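Local coordinates for ORF99 (Acidianus Filamentous Virus 1, PDB 3DF6), which is of unknown function but is related to the AcrID1 anti-CRISPR family, so it may act against host defence, at residues E24-F38 and F83-D95. The protein carries 2 engineered substitutions. Numbering follows the deposited sequence. Where two conformers were deposited one is given.
Sequences EFEMKLNTTLDELEF and FKYTVLSIKGVND. Engineered in segment 24-38: Met27 (natural residue Leu).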
loop_
_atom_site.group_PDB
_atom_site.type_symbol
_atom_site.label_atom_id
_atom_site.label_comp_id
_atom_site.label_asym_id
_atom_site.label_seq_id
_atom_site.Cartn_x
_atom_site.Cartn_y
_atom_site.Cartn_z
ATOM N N GLU C 24 -8.012 1.589 3.015
ATOM C CA GLU C 24 -7.531 0.233 3.351
ATOM C C GLU C 24 -6.334 -0.076 2.460
ATOM O O GLU C 24 -6.168 0.549 1.406
ATOM C CB GLU C 24 -8.626 -0.822 3.079
ATOM C CG GLU C 24 -9.867 -0.645 3.964
ATOM C CD GLU C 24 -10.764 -1.853 3.913
ATOM O OE1 GLU C 24 -10.993 -2.355 2.791
ATOM O OE2 GLU C 24 -11.227 -2.310 4.995
ATOM N N PHE C 25 -5.517 -1.046 2.840
ATOM C CA PHE C 25 -4.346 -1.369 2.008
ATOM C C PHE C 25 -3.792 -2.710 2.437
ATOM O O PHE C 25 -4.145 -3.229 3.504
ATOM C CB PHE C 25 -3.243 -0.281 2.125
ATOM C CG PHE C 25 -2.453 -0.355 3.423
ATOM C CD1 PHE C 25 -1.255 -1.070 3.483
ATOM C CD2 PHE C 25 -2.939 0.235 4.586
ATOM C CE1 PHE C 25 -0.541 -1.168 4.701
ATOM C CE2 PHE C 25 -2.229 0.132 5.811
ATOM C CZ PHE C 25 -1.038 -0.561 5.852
ATOM N N GLU C 26 -2.942 -3.271 1.588
ATOM C CA GLU C 26 -2.100 -4.399 1.953
ATOM C C GLU C 26 -0.818 -4.285 1.150
ATOM O O GLU C 26 -0.821 -3.783 0.022
ATOM C CB GLU C 26 -2.793 -5.739 1.667
ATOM C CG GLU C 26 -3.094 -5.986 0.220
ATOM C CD GLU C 26 -3.894 -7.279 0.005
ATOM O OE1 GLU C 26 -3.925 -8.153 0.916
ATOM O OE2 GLU C 26 -4.451 -7.424 -1.102
HETATM N N MSE C 27 0.278 -4.738 1.726
HETATM C CA MSE C 27 1.566 -4.707 1.041
HETATM C C MSE C 27 2.317 -5.966 1.438
HETATM O O MSE C 27 2.329 -6.335 2.617
HETATM C CB MSE C 27 2.404 -3.512 1.475
HETATM C CG MSE C 27 1.919 -2.158 1.058
HETATM SE SE MSE C 27 3.253 -0.890 1.705
HETATM C CE MSE C 27 3.061 -1.074 3.625
ATOM N N LYS C 28 2.914 -6.610 0.447
ATOM C CA LYS C 28 3.799 -7.730 0.668
ATOM C C LYS C 28 5.215 -7.183 0.589
ATOM O O LYS C 28 5.526 -6.382 -0.310
ATOM C CB LYS C 28 3.564 -8.802 -0.387
ATOM C CG LYS C 28 4.358 -10.083 -0.176
ATOM C CD LYS C 28 3.942 -11.126 -1.205
ATOM C CE LYS C 28 4.535 -12.510 -0.891
ATOM N NZ LYS C 28 6.010 -12.464 -1.005
ATOM N N LEU C 29 6.054 -7.620 1.535
ATOM C CA LEU C 29 7.348 -7.016 1.796
ATOM C C LEU C 29 8.320 -7.953 2.500
ATOM O O LEU C 29 7.912 -8.863 3.224
ATOM C CB LEU C 29 7.217 -5.977 2.936
ATOM C CG LEU C 29 6.199 -4.846 2.763
ATOM C CD1 LEU C 29 5.801 -4.258 4.100
ATOM C CD2 LEU C 29 6.788 -3.779 1.790
ATOM N N ASN C 30 9.623 -7.593 2.373
ATOM C CA ASN C 30 10.665 -8.435 2.969
ATOM C C ASN C 30 11.751 -7.474 3.363
ATOM O O ASN C 30 12.755 -7.336 2.680
ATOM C CB ASN C 30 11.208 -9.545 2.077
ATOM C CG ASN C 30 12.133 -10.496 2.811
ATOM O OD1 ASN C 30 12.397 -10.357 4.009
ATOM N ND2 ASN C 30 12.650 -11.466 2.078
ATOM N N THR C 31 11.536 -6.776 4.466
ATOM C CA THR C 31 12.490 -5.768 4.913
ATOM C C THR C 31 12.621 -5.869 6.432
ATOM O O THR C 31 11.669 -6.257 7.127
ATOM C CB THR C 31 12.056 -4.336 4.403
ATOM O OG1 THR C 31 13.074 -3.368 4.695
ATOM C CG2 THR C 31 10.705 -3.901 4.999
ATOM N N THR C 32 13.806 -5.553 6.948
ATOM C CA THR C 32 14.076 -5.743 8.361
ATOM C C THR C 32 14.167 -4.412 9.100
ATOM O O THR C 32 15.048 -3.588 8.823
ATOM C CB THR C 32 15.354 -6.598 8.590
ATOM O OG1 THR C 32 15.159 -7.886 8.004
ATOM C CG2 THR C 32 15.629 -6.779 10.093
ATOM N N LEU C 33 13.250 -4.236 10.045
ATOM C CA LEU C 33 13.125 -3.029 10.837
ATOM C C LEU C 33 13.794 -3.145 12.193
ATOM O O LEU C 33 13.620 -4.151 12.890
ATOM C CB LEU C 33 11.653 -2.716 11.103
ATOM C CG LEU C 33 10.827 -1.950 10.062
ATOM C CD1 LEU C 33 10.762 -2.706 8.736
ATOM C CD2 LEU C 33 9.434 -1.719 10.618
ATOM N N ASP C 34 14.525 -2.083 12.549
ATOM C CA ASP C 34 15.002 -1.840 13.911
ATOM C C ASP C 34 13.781 -1.725 14.852
ATOM O O ASP C 34 12.693 -1.360 14.411
ATOM C CB ASP C 34 15.805 -0.528 13.885
ATOM C CG ASP C 34 16.262 -0.056 15.251
ATOM O OD1 ASP C 34 16.158 -0.794 16.257
ATOM O OD2 ASP C 34 16.761 1.087 15.315
ATOM N N GLU C 35 13.963 -2.040 16.134
ATOM C CA GLU C 35 12.873 -1.940 17.101
ATOM C C GLU C 35 12.213 -0.564 17.084
ATOM O O GLU C 35 10.986 -0.462 17.132
ATOM C CB GLU C 35 13.356 -2.243 18.523
ATOM C CG GLU C 35 12.196 -2.327 19.535
ATOM C CD GLU C 35 12.659 -2.623 20.933
ATOM O OE1 GLU C 35 13.874 -2.798 21.143
ATOM O OE2 GLU C 35 11.810 -2.657 21.842
ATOM N N LEU C 36 13.039 0.484 17.026
ATOM C CA LEU C 36 12.552 1.867 16.952
ATOM C C LEU C 36 11.646 2.101 15.760
ATOM O O LEU C 36 10.623 2.779 15.890
ATOM C CB LEU C 36 13.712 2.872 16.918
ATOM C CG LEU C 36 14.482 2.977 18.231
ATOM C CD1 LEU C 36 15.852 3.636 18.021
ATOM C CD2 LEU C 36 13.672 3.700 19.313
ATOM N N GLU C 37 12.038 1.558 14.605
ATOM C CA GLU C 37 11.217 1.670 13.410
ATOM C C GLU C 37 9.903 0.884 13.588
ATOM O O GLU C 37 8.818 1.399 13.246
ATOM C CB GLU C 37 11.998 1.233 12.148
ATOM C CG GLU C 37 13.433 1.888 12.016
ATOM C CD GLU C 37 14.169 1.440 10.746
ATOM O OE1 GLU C 37 14.242 0.205 10.483
ATOM O OE2 GLU C 37 14.683 2.327 9.999
ATOM N N PHE C 38 9.999 -0.339 14.112
ATOM C CA PHE C 38 8.823 -1.190 14.335
ATOM C C PHE C 38 7.806 -0.526 15.273
ATOM O O PHE C 38 6.608 -0.551 15.010
ATOM C CB PHE C 38 9.254 -2.578 14.829
ATOM C CG PHE C 38 8.145 -3.617 14.829
ATOM C CD1 PHE C 38 7.733 -4.216 13.653
ATOM C CD2 PHE C 38 7.566 -4.030 16.025
ATOM C CE1 PHE C 38 6.710 -5.178 13.646
ATOM C CE2 PHE C 38 6.548 -5.004 16.040
ATOM C CZ PHE C 38 6.118 -5.570 14.827
ATOM N N PHE C 83 16.993 -7.614 18.456
ATOM C CA PHE C 83 15.687 -6.950 18.486
ATOM C C PHE C 83 15.369 -6.277 17.146
ATOM O O PHE C 83 15.163 -5.058 17.092
ATOM C CB PHE C 83 15.629 -5.948 19.657
ATOM C CG PHE C 83 16.032 -6.542 20.978
ATOM C CD1 PHE C 83 15.073 -7.076 21.832
ATOM C CD2 PHE C 83 17.379 -6.583 21.361
ATOM C CE1 PHE C 83 15.444 -7.636 23.055
ATOM C CE2 PHE C 83 17.764 -7.140 22.583
ATOM C CZ PHE C 83 16.791 -7.675 23.426
ATOM N N LYS C 84 15.380 -7.083 16.078
ATOM C CA LYS C 84 15.019 -6.663 14.712
ATOM C C LYS C 84 13.801 -7.458 14.270
ATOM O O LYS C 84 13.577 -8.564 14.751
ATOM C CB LYS C 84 16.158 -6.932 13.718
ATOM C CG LYS C 84 17.534 -6.385 14.106
ATOM C CD LYS C 84 17.712 -4.892 13.825
ATOM C CE LYS C 84 19.101 -4.448 14.329
ATOM N NZ LYS C 84 19.200 -2.967 14.556
ATOM N N TYR C 85 13.022 -6.896 13.341
ATOM C CA TYR C 85 11.756 -7.483 12.929
ATOM C C TYR C 85 11.750 -7.476 11.417
ATOM O O TYR C 85 11.770 -6.406 10.800
ATOM C CB TYR C 85 10.574 -6.661 13.509
ATOM C CG TYR C 85 10.631 -6.554 15.042
ATOM C CD1 TYR C 85 9.811 -7.345 15.854
ATOM C CD2 TYR C 85 11.539 -5.690 15.671
ATOM C CE1 TYR C 85 9.882 -7.265 17.258
ATOM C CE2 TYR C 85 11.631 -5.610 17.070
ATOM C CZ TYR C 85 10.802 -6.398 17.856
ATOM O OH TYR C 85 10.902 -6.315 19.243
ATOM N N THR C 86 11.807 -8.664 10.818
ATOM C CA THR C 86 11.655 -8.779 9.372
ATOM C C THR C 86 10.155 -8.791 9.015
ATOM O O THR C 86 9.456 -9.784 9.229
ATOM C CB THR C 86 12.347 -10.030 8.801
ATOM O OG1 THR C 86 13.740 -9.988 9.110
ATOM C CG2 THR C 86 12.185 -10.099 7.289
ATOM N N VAL C 87 9.686 -7.686 8.451
ATOM C CA VAL C 87 8.284 -7.545 8.083
ATOM C C VAL C 87 8.037 -8.181 6.712
ATOM O O VAL C 87 8.733 -7.876 5.727
ATOM C CB VAL C 87 7.842 -6.063 8.128
ATOM C CG1 VAL C 87 6.381 -5.899 7.656
ATOM C CG2 VAL C 87 8.007 -5.485 9.548
ATOM N N LEU C 88 7.022 -9.046 6.655
ATOM C CA LEU C 88 6.682 -9.785 5.443
ATOM C C LEU C 88 5.408 -9.279 4.786
ATOM O O LEU C 88 5.229 -9.418 3.572
ATOM C CB LEU C 88 6.552 -11.282 5.739
ATOM C CG LEU C 88 7.845 -11.884 6.319
ATOM C CD1 LEU C 88 7.520 -13.264 6.883
ATOM C CD2 LEU C 88 8.905 -11.966 5.240
ATOM N N SER C 89 4.534 -8.705 5.602
ATOM C CA SER C 89 3.263 -8.131 5.132
ATOM C C SER C 89 2.726 -7.129 6.147
ATOM O O SER C 89 2.999 -7.256 7.359
ATOM C CB SER C 89 2.225 -9.236 4.897
ATOM O OG SER C 89 1.055 -8.705 4.287
ATOM N N ILE C 90 1.984 -6.137 5.645
ATOM C CA ILE C 90 1.238 -5.180 6.421
ATOM C C ILE C 90 -0.132 -5.032 5.710
ATOM O O ILE C 90 -0.184 -4.922 4.477
ATOM C CB ILE C 90 1.942 -3.781 6.505
ATOM C CG1 ILE C 90 3.380 -3.909 7.024
ATOM C CG2 ILE C 90 1.156 -2.866 7.479
ATOM C CD1 ILE C 90 4.236 -2.565 7.041
ATOM N N LYS C 91 -1.218 -5.056 6.484
ATOM C CA LYS C 91 -2.566 -4.917 5.948
ATOM C C LYS C 91 -3.398 -4.030 6.859
ATOM O O LYS C 91 -3.376 -4.195 8.091
ATOM C CB LYS C 91 -3.233 -6.280 5.794
ATOM C CG LYS C 91 -4.666 -6.255 5.214
ATOM C CD LYS C 91 -5.176 -7.701 5.058
ATOM C CE LYS C 91 -6.626 -7.789 4.572
ATOM N NZ LYS C 91 -6.854 -6.952 3.350
ATOM N N GLY C 92 -4.119 -3.091 6.242
ATOM C CA GLY C 92 -4.949 -2.137 6.978
ATOM C C GLY C 92 -6.388 -2.315 6.538
ATOM O O GLY C 92 -6.680 -2.285 5.344
ATOM N N VAL C 93 -7.274 -2.499 7.510
ATOM C CA VAL C 93 -8.678 -2.816 7.273
ATOM C C VAL C 93 -9.545 -1.850 8.096
ATOM O O VAL C 93 -9.163 -1.455 9.195
ATOM C CB VAL C 93 -8.895 -4.321 7.689
ATOM C CG1 VAL C 93 -10.290 -4.637 8.091
ATOM C CG2 VAL C 93 -8.442 -5.253 6.561
ATOM N N ASN C 94 -10.716 -1.491 7.589
ATOM C CA ASN C 94 -11.681 -0.718 8.365
ATOM C C ASN C 94 -12.676 -1.666 8.964
ATOM O O ASN C 94 -12.933 -2.696 8.374
ATOM C CB ASN C 94 -12.465 0.197 7.448
ATOM C CG ASN C 94 -11.645 1.325 6.961
ATOM O OD1 ASN C 94 -10.819 1.852 7.696
ATOM N ND2 ASN C 94 -11.857 1.710 5.723
ATOM N N ASP C 95 -13.249 -1.319 10.112
ATOM C CA ASP C 95 -14.309 -2.126 10.692
ATOM C C ASP C 95 -15.286 -1.201 11.418
ATOM O O ASP C 95 -14.877 -0.218 12.056
ATOM C CB ASP C 95 -13.696 -3.126 11.674
ATOM C CG ASP C 95 -14.661 -4.261 12.094
ATOM O OD1 ASP C 95 -15.749 -4.449 11.493
ATOM O OD2 ASP C 95 -14.304 -4.985 13.055
HETATM O O HOH W 1 16.742 -2.910 17.335
#
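Ile90 meets three side chains of the facing strand. Its CB lies 4.0 Å from Phe25 CE1. From there the chain forks. CG2 approaches the edge of the Phe25 ring, 3.6 Å from Phe25 CZ. CG1 is anti to the carbonyl carbon (chi1 -54°), and this brings it alongside Leu29 CD1. The tip, CD1, ends 3.7 Å from Leu29 CD1 and also touches CE of Met27, an engineered selenomethionine. Leu41 of helix 35-42 also packs on Ile90.

Phe25 folds its ring back over the backbone of strand 84-95 (chi1 76°). One face lies over Gly92, whose N is 3.7 Å above the Phe25 ring plane. At the other end, Phe38 and Tyr85 form an offset stack with ring centroids 4.3 Å apart and planes nearly parallel (6°). The carbonyl oxygen of Leu33 sits in plane at the Tyr85 edge.

On the other face of the sheet, Thr32 OG1 and Thr86 OG1 share a hydrogen bond of 2.8 Å. Past the last bridged pair, Phe25 with Gly92, Glu24 OE2 accepts from Asn94 N at 2.8 Å with its anti lone pair.

Backbone bonds join the strands in antiparallel register, which slips by one residue between Lys28 and Thr31. This is a beta bulge in an antiparallel sheet. Strand 25-34 is outermost within the chain, but it pairs with a strand of the second subunit, making one sheet continuous across the dimer.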